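Long-range contacts in glycosyl hydrolase, family 38 (Enterococcus faecalis, PDB 5KBP), which probably hydrolyses alpha-mannosidic linkages as a metal-dependent glycoside hydrolase of family 38: residues F409-Y414 with A799-T804; Q415-V420 with V496-P501; F502-F507 with P817-L822. All coordinates share one frame; numbering follows the deposited sequence.

Contact 1: F409-Y414 with A799-T804; sequences FNTSGY and AQIPFT
The ring of Phe803 turns its edge to the Phe409 backbone: CD1 lies 3.1 Å from Phe409 O, with the carbonyl group close to the ring plane, so the aromatic C-H points at the oxygen. Further along the same rim, CE1 meets Asn410 CB obliquely. The Phe409 ring is used in the same way, its edge facing Thr804 O, with CD1 3.4 Å from that oxygen. With CG anti to its carbonyl carbon (chi1 -65°), Phe409 sends its ring beside its own backbone N, the very group that donates to Thr804 O. That bond is 2.9 Å from Phe409 N to Thr804 O; the return bond, Thr804 N to Phe409 O, is straight but weak.

Together the two bonds make Phe409 and Thr804 an antiparallel hydrogen-bonded pair, which adds strand 804-807 to strand 404-410 in the C-terminal beta region of this family 38 enzyme. Beyond the pair the chains separate, and side chains take over. Ile801 CD1 packs 3.7 Å from Ser412 CB, and its CG2 branch crosses to the hydroxyl end of Thr411, whose OG1 is hydrogen-bonded to Asn319 O of helix 304-332.

Asn410 shapes the turn that follows. Its OD1 accepts from Ser412 N, which sits 45° above the carbonyl plane in an Asx turn, and from Ser412 OG, 2.9 Å from OD1 and in that plane on a lone pair. At the other end of the amide, ND2 donates to Tyr414 O at 3.1 Å, fixing the flip of the group.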
ATOM      1  N   PHE A 409     -22.343 -20.535  12.357  1.00 54.95           N
ATOM      2  CA  PHE A 409     -21.125 -21.249  12.715  1.00 47.85           C
ATOM      3  C   PHE A 409     -20.514 -20.649  13.973  1.00 53.74           C
ATOM      4  O   PHE A 409     -20.428 -19.424  14.110  1.00 64.58           O
ATOM      5  CB  PHE A 409     -20.090 -21.193  11.588  1.00 49.44           C
ATOM      6  CG  PHE A 409     -20.509 -21.893  10.333  1.00 51.67           C
ATOM      7  CD1 PHE A 409     -21.248 -21.229   9.368  1.00 50.00           C
ATOM      8  CD2 PHE A 409     -20.144 -23.209  10.103  1.00 48.11           C
ATOM      9  CE1 PHE A 409     -21.628 -21.867   8.206  1.00 52.39           C
ATOM     10  CE2 PHE A 409     -20.522 -23.854   8.943  1.00 53.16           C
ATOM     11  CZ  PHE A 409     -21.264 -23.182   7.992  1.00 55.56           C
ATOM     12  N   ASN A 410     -20.090 -21.516  14.887  1.00 49.46           N
ATOM     13  CA  ASN A 410     -19.242 -21.126  16.009  1.00 53.70           C
ATOM     14  C   ASN A 410     -17.833 -21.577  15.649  1.00 54.54           C
ATOM     15  O   ASN A 410     -17.521 -22.767  15.700  1.00 58.12           O
ATOM     16  CB  ASN A 410     -19.722 -21.744  17.317  1.00 53.98           C
ATOM     17  CG  ASN A 410     -18.898 -21.294  18.522  1.00 52.57           C
ATOM     18  OD1 ASN A 410     -17.948 -20.519  18.391  1.00 53.78           O
ATOM     19  ND2 ASN A 410     -19.275 -21.767  19.705  1.00 52.52           N
ATOM     20  N   THR A 411     -16.987 -20.626  15.259  1.00 46.46           N
ATOM     21  CA  THR A 411     -15.619 -20.915  14.843  1.00 53.47           C
ATOM     22  C   THR A 411     -14.617 -20.735  15.979  1.00 56.30           C
ATOM     23  O   THR A 411     -13.438 -20.464  15.729  1.00 55.95           O
ATOM     24  CB  THR A 411     -15.235 -20.040  13.650  1.00 52.03           C
ATOM     25  OG1 THR A 411     -15.439 -18.660  13.982  1.00 61.28           O
ATOM     26  CG2 THR A 411     -16.089 -20.394  12.445  1.00 43.42           C
ATOM     27  N   SER A 412     -15.064 -20.881  17.225  1.00 59.00           N
ATOM     28  CA  SER A 412     -14.199 -20.765  18.388  1.00 47.56           C
ATOM     29  C   SER A 412     -14.299 -22.036  19.221  1.00 52.27           C
ATOM     30  O   SER A 412     -15.125 -22.915  18.963  1.00 52.56           O
ATOM     31  CB  SER A 412     -14.561 -19.540  19.241  1.00 47.49           C
ATOM     32  OG  SER A 412     -15.721 -19.778  20.023  1.00 42.56           O
ATOM     33  N   GLY A 413     -13.436 -22.126  20.230  1.00 49.60           N
ATOM     34  CA  GLY A 413     -13.399 -23.295  21.086  1.00 47.25           C
ATOM     35  C   GLY A 413     -14.108 -23.110  22.411  1.00 47.66           C
ATOM     36  O   GLY A 413     -13.907 -23.895  23.341  1.00 50.58           O
ATOM     37  N   TYR A 414     -14.946 -22.083  22.508  1.00 47.63           N
ATOM     38  CA  TYR A 414     -15.655 -21.768  23.739  1.00 47.45           C
ATOM     39  C   TYR A 414     -17.158 -21.806  23.508  1.00 56.28           C
ATOM     40  O   TYR A 414     -17.638 -21.595  22.390  1.00 53.87           O
ATOM     41  CB  TYR A 414     -15.259 -20.386  24.269  1.00 44.47           C
ATOM     42  CG  TYR A 414     -13.785 -20.086  24.148  1.00 52.67           C
ATOM     43  CD1 TYR A 414     -12.876 -20.593  25.066  1.00 54.03           C
ATOM     44  CD2 TYR A 414     -13.301 -19.297  23.113  1.00 50.85           C
ATOM     45  CE1 TYR A 414     -11.526 -20.321  24.959  1.00 55.62           C
ATOM     46  CE2 TYR A 414     -11.951 -19.021  22.997  1.00 44.46           C
ATOM     47  CZ  TYR A 414     -11.068 -19.535  23.924  1.00 50.89           C
ATOM     48  OH  TYR A 414      -9.722 -19.264  23.815  1.00 47.99           O
ATOM     49  N   ALA A 799     -15.162 -12.969  22.760  1.00 57.20           N
ATOM     50  CA  ALA A 799     -15.744 -11.715  22.293  1.00 58.97           C
ATOM     51  C   ALA A 799     -15.044 -11.193  21.044  1.00 66.67           C
ATOM     52  O   ALA A 799     -15.654 -10.467  20.251  1.00 70.79           O
ATOM     53  CB  ALA A 799     -15.698 -10.668  23.407  1.00 57.53           C
ATOM     54  N   GLN A 800     -13.772 -11.547  20.851  1.00 64.88           N
ATOM     55  CA  GLN A 800     -13.032 -11.124  19.669  1.00 63.95           C
ATOM     56  C   GLN A 800     -13.349 -11.957  18.434  1.00 60.63           C
ATOM     57  O   GLN A 800     -12.896 -11.606  17.338  1.00 63.92           O
ATOM     58  CB  GLN A 800     -11.525 -11.181  19.938  1.00 65.44           C
ATOM     59  CG  GLN A 800     -11.004 -10.089  20.850  1.00 66.21           C
ATOM     60  CD  GLN A 800      -9.487 -10.043  20.886  1.00 69.87           C
ATOM     61  OE1 GLN A 800      -8.818 -10.906  20.319  1.00 79.77           O
ATOM     62  NE2 GLN A 800      -8.939  -9.030  21.548  1.00 64.99           N
ATOM     63  N   ILE A 801     -14.107 -13.039  18.578  1.00 55.10           N
ATOM     64  CA  ILE A 801     -14.378 -13.949  17.468  1.00 52.99           C
ATOM     65  C   ILE A 801     -15.857 -13.869  17.105  1.00 57.62           C
ATOM     66  O   ILE A 801     -16.687 -14.505  17.766  1.00 62.06           O
ATOM     67  CB  ILE A 801     -13.974 -15.388  17.826  1.00 50.11           C
ATOM     68  CG1 ILE A 801     -12.535 -15.421  18.343  1.00 55.06           C
ATOM     69  CG2 ILE A 801     -14.136 -16.302  16.621  1.00 51.84           C
ATOM     70  CD1 ILE A 801     -12.103 -16.774  18.864  1.00 62.75           C
ATOM     71  N   PRO A 802     -16.232 -13.120  16.071  1.00 53.23           N
ATOM     72  CA  PRO A 802     -17.655 -12.970  15.748  1.00 58.62           C
ATOM     73  C   PRO A 802     -18.237 -14.242  15.148  1.00 66.21           C
ATOM     74  O   PRO A 802     -17.529 -15.097  14.612  1.00 62.45           O
ATOM     75  CB  PRO A 802     -17.662 -11.826  14.730  1.00 55.20           C
ATOM     76  CG  PRO A 802     -16.328 -11.929  14.064  1.00 55.49           C
ATOM     77  CD  PRO A 802     -15.369 -12.373  15.139  1.00 54.87           C
ATOM     78  N   PHE A 803     -19.560 -14.353  15.251  1.00 76.10           N
ATOM     79  CA  PHE A 803     -20.267 -15.455  14.612  1.00 73.51           C
ATOM     80  C   PHE A 803     -20.150 -15.352  13.096  1.00 70.09           C
ATOM     81  O   PHE A 803     -20.026 -14.263  12.529  1.00 79.97           O
ATOM     82  CB  PHE A 803     -21.744 -15.459  15.017  1.00 75.27           C
ATOM     83  CG  PHE A 803     -22.044 -16.290  16.235  1.00 79.80           C
ATOM     84  CD1 PHE A 803     -21.906 -17.667  16.199  1.00 74.32           C
ATOM     85  CD2 PHE A 803     -22.481 -15.696  17.408  1.00 86.66           C
ATOM     86  CE1 PHE A 803     -22.185 -18.436  17.314  1.00 75.65           C
ATOM     87  CE2 PHE A 803     -22.765 -16.461  18.526  1.00 82.49           C
ATOM     88  CZ  PHE A 803     -22.617 -17.833  18.478  1.00 78.90           C
ATOM     89  N   THR A 804     -20.187 -16.507  12.436  1.00 62.82           N
ATOM     90  CA  THR A 804     -20.190 -16.584  10.980  1.00 52.23           C
ATOM     91  C   THR A 804     -21.574 -17.041  10.536  1.00 59.49           C
ATOM     92  O   THR A 804     -21.937 -18.209  10.715  1.00 72.56           O
ATOM     93  CB  THR A 804     -19.106 -17.532  10.471  1.00 46.14           C
ATOM     94  OG1 THR A 804     -17.814 -16.980  10.755  1.00 53.69           O
ATOM     95  CG2 THR A 804     -19.245 -17.740   8.969  1.00 47.69           C
TER

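Contact 2: Q415-V420 with V496-P501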
ATOM      1  N   GLN A 415     -17.898 -22.083  24.578  1.00 56.44           N
ATOM      2  CA  GLN A 415     -19.344 -21.919  24.546  1.00 62.32           C
ATOM      3  C   GLN A 415     -19.670 -20.450  24.331  1.00 65.80           C
ATOM      4  O   GLN A 415     -19.336 -19.604  25.167  1.00 66.98           O
ATOM      5  CB  GLN A 415     -19.965 -22.419  25.848  1.00 66.65           C
ATOM      6  CG  GLN A 415     -19.557 -23.830  26.226  1.00 79.66           C
ATOM      7  CD  GLN A 415     -20.723 -24.796  26.208  1.00 90.23           C
ATOM      8  OE1 GLN A 415     -21.799 -24.498  26.726  1.00 97.51           O
ATOM      9  NE2 GLN A 415     -20.516 -25.961  25.606  1.00 83.80           N
ATOM     10  N   LYS A 416     -20.309 -20.139  23.209  1.00 65.01           N
ATOM     11  CA  LYS A 416     -20.535 -18.759  22.811  1.00 66.23           C
ATOM     12  C   LYS A 416     -21.987 -18.367  23.051  1.00 64.79           C
ATOM     13  O   LYS A 416     -22.908 -19.077  22.632  1.00 66.58           O
ATOM     14  CB  LYS A 416     -20.166 -18.542  21.344  1.00 71.33           C
ATOM     15  CG  LYS A 416     -19.562 -17.177  21.108  1.00 71.54           C
ATOM     16  CD  LYS A 416     -19.482 -16.818  19.648  1.00 69.73           C
ATOM     17  CE  LYS A 416     -18.986 -15.396  19.509  1.00 70.38           C
ATOM     18  NZ  LYS A 416     -19.625 -14.489  20.501  1.00 66.26           N
ATOM     19  N   THR A 417     -22.178 -17.236  23.726  1.00 56.40           N
ATOM     20  CA  THR A 417     -23.492 -16.667  23.991  1.00 56.29           C
ATOM     21  C   THR A 417     -23.522 -15.257  23.419  1.00 65.66           C
ATOM     22  O   THR A 417     -22.683 -14.423  23.778  1.00 71.44           O
ATOM     23  CB  THR A 417     -23.789 -16.645  25.490  1.00 56.04           C
ATOM     24  OG1 THR A 417     -23.849 -17.988  25.986  1.00 59.39           O
ATOM     25  CG2 THR A 417     -25.109 -15.949  25.752  1.00 70.73           C
ATOM     26  N   GLU A 418     -24.484 -14.992  22.539  1.00 64.76           N
ATOM     27  CA  GLU A 418     -24.496 -13.731  21.811  1.00 72.87           C
ATOM     28  C   GLU A 418     -25.861 -13.524  21.170  1.00 70.87           C
ATOM     29  O   GLU A 418     -26.468 -14.478  20.677  1.00 79.18           O
ATOM     30  CB  GLU A 418     -23.395 -13.714  20.740  1.00 86.08           C
ATOM     31  CG  GLU A 418     -23.471 -12.567  19.750  1.00100.18           C
ATOM     32  CD  GLU A 418     -22.292 -12.549  18.798  1.00112.72           C
ATOM     33  OE1 GLU A 418     -21.171 -12.884  19.236  1.00116.20           O
ATOM     34  OE2 GLU A 418     -22.486 -12.208  17.612  1.00117.80           O
ATOM     35  N   VAL A 419     -26.335 -12.282  21.190  1.00 57.20           N
ATOM     36  CA  VAL A 419     -27.516 -11.882  20.433  1.00 57.15           C
ATOM     37  C   VAL A 419     -27.053 -11.560  19.016  1.00 62.59           C
ATOM     38  O   VAL A 419     -26.425 -10.525  18.777  1.00 62.47           O
ATOM     39  CB  VAL A 419     -28.224 -10.686  21.079  1.00 59.75           C
ATOM     40  CG1 VAL A 419     -29.362 -10.205  20.194  1.00 65.43           C
ATOM     41  CG2 VAL A 419     -28.744 -11.065  22.456  1.00 44.86           C
ATOM     42  N   VAL A 420     -27.362 -12.448  18.077  1.00 64.20           N
ATOM     43  CA  VAL A 420     -26.783 -12.416  16.740  1.00 65.50           C
ATOM     44  C   VAL A 420     -27.729 -11.708  15.782  1.00 64.77           C
ATOM     45  O   VAL A 420     -28.948 -11.668  15.985  1.00 73.44           O
ATOM     46  CB  VAL A 420     -26.463 -13.848  16.255  1.00 73.35           C
ATOM     47  CG1 VAL A 420     -25.515 -13.822  15.062  1.00 74.07           C
ATOM     48  CG2 VAL A 420     -25.874 -14.665  17.387  1.00 82.60           C
ATOM     49  N   VAL A 496     -28.690 -16.511  20.807  1.00 59.47           N
ATOM     50  CA  VAL A 496     -27.954 -17.769  20.872  1.00 58.86           C
ATOM     51  C   VAL A 496     -27.369 -17.920  22.270  1.00 64.74           C
ATOM     52  O   VAL A 496     -26.667 -17.025  22.759  1.00 65.61           O
ATOM     53  CB  VAL A 496     -26.854 -17.826  19.800  1.00 58.81           C
ATOM     54  CG1 VAL A 496     -26.014 -19.081  19.963  1.00 59.66           C
ATOM     55  CG2 VAL A 496     -27.473 -17.769  18.412  1.00 55.45           C
ATOM     56  N   LYS A 497     -27.650 -19.054  22.909  1.00 69.26           N
ATOM     57  CA  LYS A 497     -27.288 -19.294  24.302  1.00 65.17           C
ATOM     58  C   LYS A 497     -26.388 -20.522  24.384  1.00 70.63           C
ATOM     59  O   LYS A 497     -26.846 -21.649  24.164  1.00 69.98           O
ATOM     60  CB  LYS A 497     -28.539 -19.476  25.160  1.00 57.57           C
ATOM     61  CG  LYS A 497     -28.265 -19.727  26.632  1.00 60.21           C
ATOM     62  CD  LYS A 497     -29.565 -19.889  27.405  1.00 68.63           C
ATOM     63  CE  LYS A 497     -29.313 -20.179  28.876  1.00 76.13           C
ATOM     64  NZ  LYS A 497     -30.588 -20.345  29.627  1.00 77.30           N
ATOM     65  N   GLU A 498     -25.111 -20.295  24.704  1.00 74.48           N
ATOM     66  CA  GLU A 498     -24.143 -21.364  24.966  1.00 76.13           C
ATOM     67  C   GLU A 498     -24.043 -22.340  23.793  1.00 67.50           C
ATOM     68  O   GLU A 498     -24.197 -23.554  23.948  1.00 65.89           O
ATOM     69  CB  GLU A 498     -24.480 -22.103  26.263  1.00 81.60           C
ATOM     70  CG  GLU A 498     -24.392 -21.240  27.510  1.00 93.62           C
ATOM     71  CD  GLU A 498     -24.544 -22.040  28.788  1.00105.11           C
ATOM     72  OE1 GLU A 498     -24.063 -21.574  29.841  1.00107.10           O
ATOM     73  OE2 GLU A 498     -25.138 -23.138  28.738  1.00109.43           O
ATOM     74  N   MET A 499     -23.777 -21.799  22.608  1.00 63.21           N
ATOM     75  CA  MET A 499     -23.581 -22.641  21.438  1.00 58.13           C
ATOM     76  C   MET A 499     -22.285 -23.430  21.575  1.00 66.03           C
ATOM     77  O   MET A 499     -21.273 -22.914  22.059  1.00 63.44           O
ATOM     78  CB  MET A 499     -23.562 -21.794  20.168  1.00 52.62           C
ATOM     79  CG  MET A 499     -23.518 -22.600  18.882  1.00 57.15           C
ATOM     80  SD  MET A 499     -23.642 -21.565  17.410  1.00 56.85           S
ATOM     81  CE  MET A 499     -23.453 -22.793  16.119  1.00 57.74           C
ATOM     82  N   ALA A 500     -22.322 -24.691  21.151  1.00 65.56           N
ATOM     83  CA  ALA A 500     -21.194 -25.584  21.355  1.00 59.68           C
ATOM     84  C   ALA A 500     -19.972 -25.101  20.573  1.00 68.28           C
ATOM     85  O   ALA A 500     -20.106 -24.492  19.508  1.00 73.66           O
ATOM     86  CB  ALA A 500     -21.555 -27.005  20.929  1.00 52.02           C
ATOM     87  N   PRO A 501     -18.768 -25.348  21.088  1.00 65.03           N
ATOM     88  CA  PRO A 501     -17.559 -24.957  20.355  1.00 55.00           C
ATOM     89  C   PRO A 501     -17.436 -25.704  19.033  1.00 56.70           C
ATOM     90  O   PRO A 501     -17.780 -26.883  18.933  1.00 62.13           O
ATOM     91  CB  PRO A 501     -16.425 -25.331  21.314  1.00 58.90           C
ATOM     92  CG  PRO A 501     -17.058 -25.361  22.665  1.00 64.47           C
ATOM     93  CD  PRO A 501     -18.457 -25.850  22.438  1.00 64.49           C
TER
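Thr417 OG1 accepts a hydrogen bond from the backbone N of Glu498, 2.9 Å away, at the point where the second strand turns a corner. The hydroxyl is placed there by a chi1 of -64°, which sets OG1 anti to the carbonyl carbon and leaves CG2 near Val496 O. Next to it, Lys416 and Met499 exchange two backbone bonds, with Met499 N 2.9 Å from Lys416 O and Lys416 N 3.2 Å from Met499 O. Two residues further along the first strand, Glu418 N and O bond to O and N of Val496.

Between these antiparallel pairs the register slips by one residue. Glu498 and Met499 both face Lys416, a G1 beta bulge with Glu498 in a left-handed backbone conformation (phi 56°, psi 54°). Thr417 thus satisfies the amide of the extra residue, which lies at a poor angle to Lys416 O. The bulge lies near one end of the pairing of strands 416-430 and 483-499, in a three-stranded antiparallel sheet completed by strand 463-475.

Around this frame, the bent chain of Gln415 brings OE1 to 3.6 Å from Glu498 CB and NE2 against Pro501 CD, while its CA-H points to Met499 O. At the other end, Val420 CG2 touches Val496 CG2 at 3.6 Å, and Leu408 of strand 404-410 packs against both valines. Lys416 reaches along its own strand: NZ forms a salt bridge to Glu418 OE1 (2.6 Å), and Phe803 packs against both of these side chains.

Contact 3: F502-F507 with P817-L822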
ATOM      1  N   PHE A 502     -16.926 -24.994  18.023  1.00 57.95           N
ATOM      2  CA  PHE A 502     -16.688 -25.517  16.680  1.00 50.73           C
ATOM      3  C   PHE A 502     -17.834 -26.395  16.195  1.00 55.88           C
ATOM      4  O   PHE A 502     -17.670 -27.604  15.998  1.00 53.80           O
ATOM      5  CB  PHE A 502     -15.361 -26.274  16.630  1.00 43.60           C
ATOM      6  CG  PHE A 502     -14.165 -25.386  16.815  1.00 48.53           C
ATOM      7  CD1 PHE A 502     -13.848 -24.425  15.870  1.00 49.92           C
ATOM      8  CD2 PHE A 502     -13.371 -25.500  17.937  1.00 45.93           C
ATOM      9  CE1 PHE A 502     -12.753 -23.601  16.043  1.00 48.54           C
ATOM     10  CE2 PHE A 502     -12.273 -24.682  18.114  1.00 47.70           C
ATOM     11  CZ  PHE A 502     -11.965 -23.729  17.169  1.00 49.36           C
ATOM     12  N   SER A 503     -19.000 -25.783  16.005  1.00 52.93           N
ATOM     13  CA  SER A 503     -20.195 -26.467  15.543  1.00 64.44           C
ATOM     14  C   SER A 503     -20.955 -25.522  14.621  1.00 62.19           C
ATOM     15  O   SER A 503     -20.555 -24.372  14.415  1.00 48.60           O
ATOM     16  CB  SER A 503     -21.066 -26.914  16.723  1.00 63.44           C
ATOM     17  OG  SER A 503     -21.443 -25.804  17.518  1.00 59.80           O
ATOM     18  N   TRP A 504     -22.058 -26.009  14.059  1.00 57.69           N
ATOM     19  CA  TRP A 504     -22.939 -25.154  13.277  1.00 59.62           C
ATOM     20  C   TRP A 504     -24.385 -25.571  13.487  1.00 65.87           C
ATOM     21  O   TRP A 504     -24.685 -26.758  13.645  1.00 67.49           O
ATOM     22  CB  TRP A 504     -22.588 -25.175  11.778  1.00 44.66           C
ATOM     23  CG  TRP A 504     -22.779 -26.492  11.080  1.00 50.00           C
ATOM     24  CD1 TRP A 504     -23.964 -27.056  10.701  1.00 47.69           C
ATOM     25  CD2 TRP A 504     -21.751 -27.388  10.641  1.00 45.47           C
ATOM     26  NE1 TRP A 504     -23.737 -28.257  10.073  1.00 59.52           N
ATOM     27  CE2 TRP A 504     -22.386 -28.483  10.023  1.00 62.49           C
ATOM     28  CE3 TRP A 504     -20.355 -27.376  10.721  1.00 51.07           C
ATOM     29  CZ2 TRP A 504     -21.674 -29.554   9.485  1.00 56.94           C
ATOM     30  CZ3 TRP A 504     -19.651 -28.440  10.187  1.00 47.62           C
ATOM     31  CH2 TRP A 504     -20.311 -29.514   9.578  1.00 51.43           C
ATOM     32  N   ASP A 505     -25.274 -24.583  13.498  1.00 66.55           N
ATOM     33  CA  ASP A 505     -26.706 -24.798  13.626  1.00 69.02           C
ATOM     34  C   ASP A 505     -27.417 -24.164  12.441  1.00 71.87           C
ATOM     35  O   ASP A 505     -27.099 -23.037  12.045  1.00 77.87           O
ATOM     36  CB  ASP A 505     -27.242 -24.215  14.940  1.00 67.38           C
ATOM     37  CG  ASP A 505     -26.799 -25.008  16.155  1.00 69.56           C
ATOM     38  OD1 ASP A 505     -26.890 -26.254  16.122  1.00 72.82           O
ATOM     39  OD2 ASP A 505     -26.356 -24.385  17.142  1.00 72.71           O
ATOM     40  N   SER A 506     -28.373 -24.890  11.875  1.00 62.83           N
ATOM     41  CA  SER A 506     -29.116 -24.433  10.710  1.00 56.15           C
ATOM     42  C   SER A 506     -30.505 -23.964  11.121  1.00 65.59           C
ATOM     43  O   SER A 506     -31.159 -24.583  11.964  1.00 67.06           O
ATOM     44  CB  SER A 506     -29.227 -25.543   9.664  1.00 57.36           C
ATOM     45  OG  SER A 506     -27.944 -25.944   9.213  1.00 59.98           O
ATOM     46  N   PHE A 507     -30.944 -22.860  10.524  1.00 65.57           N
ATOM     47  CA  PHE A 507     -32.275 -22.310  10.738  1.00 63.75           C
ATOM     48  C   PHE A 507     -32.862 -21.929   9.384  1.00 62.02           C
ATOM     49  O   PHE A 507     -32.198 -22.022   8.349  1.00 58.11           O
ATOM     50  CB  PHE A 507     -32.232 -21.104  11.685  1.00 60.87           C
ATOM     51  CG  PHE A 507     -31.618 -21.405  13.024  1.00 60.74           C
ATOM     52  CD1 PHE A 507     -32.391 -21.903  14.059  1.00 62.60           C
ATOM     53  CD2 PHE A 507     -30.268 -21.190  13.245  1.00 58.84           C
ATOM     54  CE1 PHE A 507     -31.830 -22.180  15.291  1.00 66.98           C
ATOM     55  CE2 PHE A 507     -29.701 -21.466  14.476  1.00 60.06           C
ATOM     56  CZ  PHE A 507     -30.483 -21.961  15.500  1.00 63.45           C
ATOM     57  N   PRO A 817     -27.723 -30.955   9.338  1.00 72.65           N
ATOM     58  CA  PRO A 817     -28.122 -29.561   9.605  1.00 64.79           C
ATOM     59  C   PRO A 817     -27.502 -28.997  10.873  1.00 59.42           C
ATOM     60  O   PRO A 817     -27.170 -27.806  10.920  1.00 61.77           O
ATOM     61  CB  PRO A 817     -29.652 -29.652   9.706  1.00 58.79           C
ATOM     62  CG  PRO A 817     -30.012 -30.885   8.945  1.00 56.10           C
ATOM     63  CD  PRO A 817     -28.887 -31.845   9.188  1.00 53.97           C
ATOM     64  N   ASN A 818     -27.343 -29.823  11.904  1.00 59.05           N
ATOM     65  CA  ASN A 818     -26.648 -29.443  13.127  1.00 64.09           C
ATOM     66  C   ASN A 818     -25.545 -30.458  13.380  1.00 71.18           C
ATOM     67  O   ASN A 818     -25.783 -31.667  13.300  1.00 74.75           O
ATOM     68  CB  ASN A 818     -27.606 -29.381  14.322  1.00 59.80           C
ATOM     69  CG  ASN A 818     -28.809 -28.499  14.059  1.00 66.91           C
ATOM     70  OD1 ASN A 818     -28.712 -27.273  14.087  1.00 68.94           O
ATOM     71  ND2 ASN A 818     -29.955 -29.120  13.804  1.00 77.33           N
ATOM     72  N   HIS A 819     -24.343 -29.973  13.680  1.00 70.46           N
ATOM     73  CA  HIS A 819     -23.201 -30.866  13.801  1.00 72.36           C
ATOM     74  C   HIS A 819     -22.119 -30.206  14.642  1.00 68.27           C
ATOM     75  O   HIS A 819     -21.849 -29.013  14.489  1.00 69.10           O
ATOM     76  CB  HIS A 819     -22.647 -31.235  12.421  1.00 75.44           C
ATOM     77  CG  HIS A 819     -21.483 -32.174  12.466  1.00 68.79           C
ATOM     78  ND1 HIS A 819     -20.178 -31.750  12.342  1.00 66.40           N
ATOM     79  CD2 HIS A 819     -21.429 -33.519  12.617  1.00 68.35           C
ATOM     80  CE1 HIS A 819     -19.369 -32.792  12.417  1.00 69.40           C
ATOM     81  NE2 HIS A 819     -20.103 -33.877  12.584  1.00 69.15           N
ATOM     82  N   VAL A 820     -21.505 -30.993  15.520  1.00 63.94           N
ATOM     83  CA  VAL A 820     -20.378 -30.552  16.335  1.00 59.17           C
ATOM     84  C   VAL A 820     -19.107 -31.124  15.724  1.00 64.86           C
ATOM     85  O   VAL A 820     -18.927 -32.346  15.674  1.00 68.51           O
ATOM     86  CB  VAL A 820     -20.533 -30.990  17.799  1.00 53.50           C
ATOM     87  CG1 VAL A 820     -19.270 -30.673  18.582  1.00 53.84           C
ATOM     88  CG2 VAL A 820     -21.741 -30.315  18.427  1.00 52.45           C
ATOM     89  N   TYR A 821     -18.220 -30.240  15.263  1.00 65.01           N
ATOM     90  CA  TYR A 821     -17.013 -30.699  14.585  1.00 61.62           C
ATOM     91  C   TYR A 821     -15.942 -31.152  15.572  1.00 56.45           C
ATOM     92  O   TYR A 821     -15.219 -32.117  15.304  1.00 57.61           O
ATOM     93  CB  TYR A 821     -16.470 -29.598  13.671  1.00 59.05           C
ATOM     94  CG  TYR A 821     -15.354 -30.055  12.757  1.00 54.15           C
ATOM     95  CD1 TYR A 821     -15.597 -30.956  11.729  1.00 55.81           C
ATOM     96  CD2 TYR A 821     -14.059 -29.579  12.918  1.00 52.61           C
ATOM     97  CE1 TYR A 821     -14.582 -31.378  10.890  1.00 51.98           C
ATOM     98  CE2 TYR A 821     -13.036 -29.993  12.083  1.00 54.05           C
ATOM     99  CZ  TYR A 821     -13.302 -30.893  11.071  1.00 52.56           C
ATOM    100  OH  TYR A 821     -12.290 -31.308  10.239  1.00 56.12           O
ATOM    101  N   LEU A 822     -15.829 -30.481  16.714  1.00 53.38           N
ATOM    102  CA  LEU A 822     -14.812 -30.809  17.707  1.00 58.37           C
ATOM    103  C   LEU A 822     -15.411 -30.747  19.102  1.00 59.92           C
ATOM    104  O   LEU A 822     -16.122 -29.794  19.429  1.00 60.68           O
ATOM    105  CB  LEU A 822     -13.617 -29.848  17.607  1.00 54.21           C
ATOM    106  CG  LEU A 822     -12.610 -30.102  16.487  1.00 52.49           C
ATOM    107  CD1 LEU A 822     -11.618 -28.957  16.382  1.00 46.54           C
ATOM    108  CD2 LEU A 822     -11.879 -31.408  16.733  1.00 56.65           C
TER
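Strands 503-511 and 819-820 run antiparallel, with Trp504 and His819 as a hydrogen-bonded pair joined by Trp504 N to His819 O (3.0 Å) and His819 N to Trp504 O, and with Ser503 and Val820 as the neighbouring non-hydrogen-bonded pair. On one side of the sheet His819 CB sits over a face of the Trp504 indole, near its rim, 3.5 Å from CZ2. The imidazole continues past the six-membered ring obliquely, the two planes 35° apart, bringing ND1 close to CH2. Trp504 has CG between its backbone N and carbonyl carbon (chi1 65°), which brings the indole alongside His819 and Pro817. Its edge then meets Pro817 O, 3.3 Å from CD1, while NE1 donates to Ala816 O.

The same Pro817 carbonyl accepts from Ser506 OG at 2.6 Å, in the carbonyl plane on a lone pair. Asn818 OD1 takes the backbone N of Ser506, which approaches from 43° above its carbonyl plane, and this leaves OD1 2.9 Å from Asp505 OD1, oxygen against oxygen. At the opposite end Phe502 O receives Tyr821 N at 2.8 Å and, weakly, Leu822 N. Phe502 and Leu822 lie side by side, their CB atoms in contact, and Val834 of strand 829-836 touches both.

Tyr821, just past strand 819-820, hydrogen-bonds through OH to Glu330 OE2 of helix 304-332, linking this end of the segment to the helix. The facing oxygens of Asp505 and Asn818 should repel somewhat, and such closeness would tend to raise the carboxylate's affinity for a proton.

Overall arrangement
Contacts 2 and 3, with centres about 12 Å apart, are joined where Met499 CE packs on Trp504 CA. Contacts 1 and 3 reach the same antiparallel sheet, in which strands 404-410 and 503-511 are neighbours: Asn410 N lies 2.9 Å from Ser503 O and Ser412 O 2.9 Å from Phe502 N, both probable hydrogen bonds, and the two centres are about 12 Å apart. Contact 2 belongs to a second sheet, yet its centre is about 8 Å from that of contact 1, where Asn410 ND2 makes weak hydrogen bonds to Ala500 O and Met499 O. Along the chain contact 2 is nested within contact 1, whereas contacts 1 and 3 interleave. All three lie away from Phe253 and Tyr256, where calcium has been seen bound in this protein, though not in this chain.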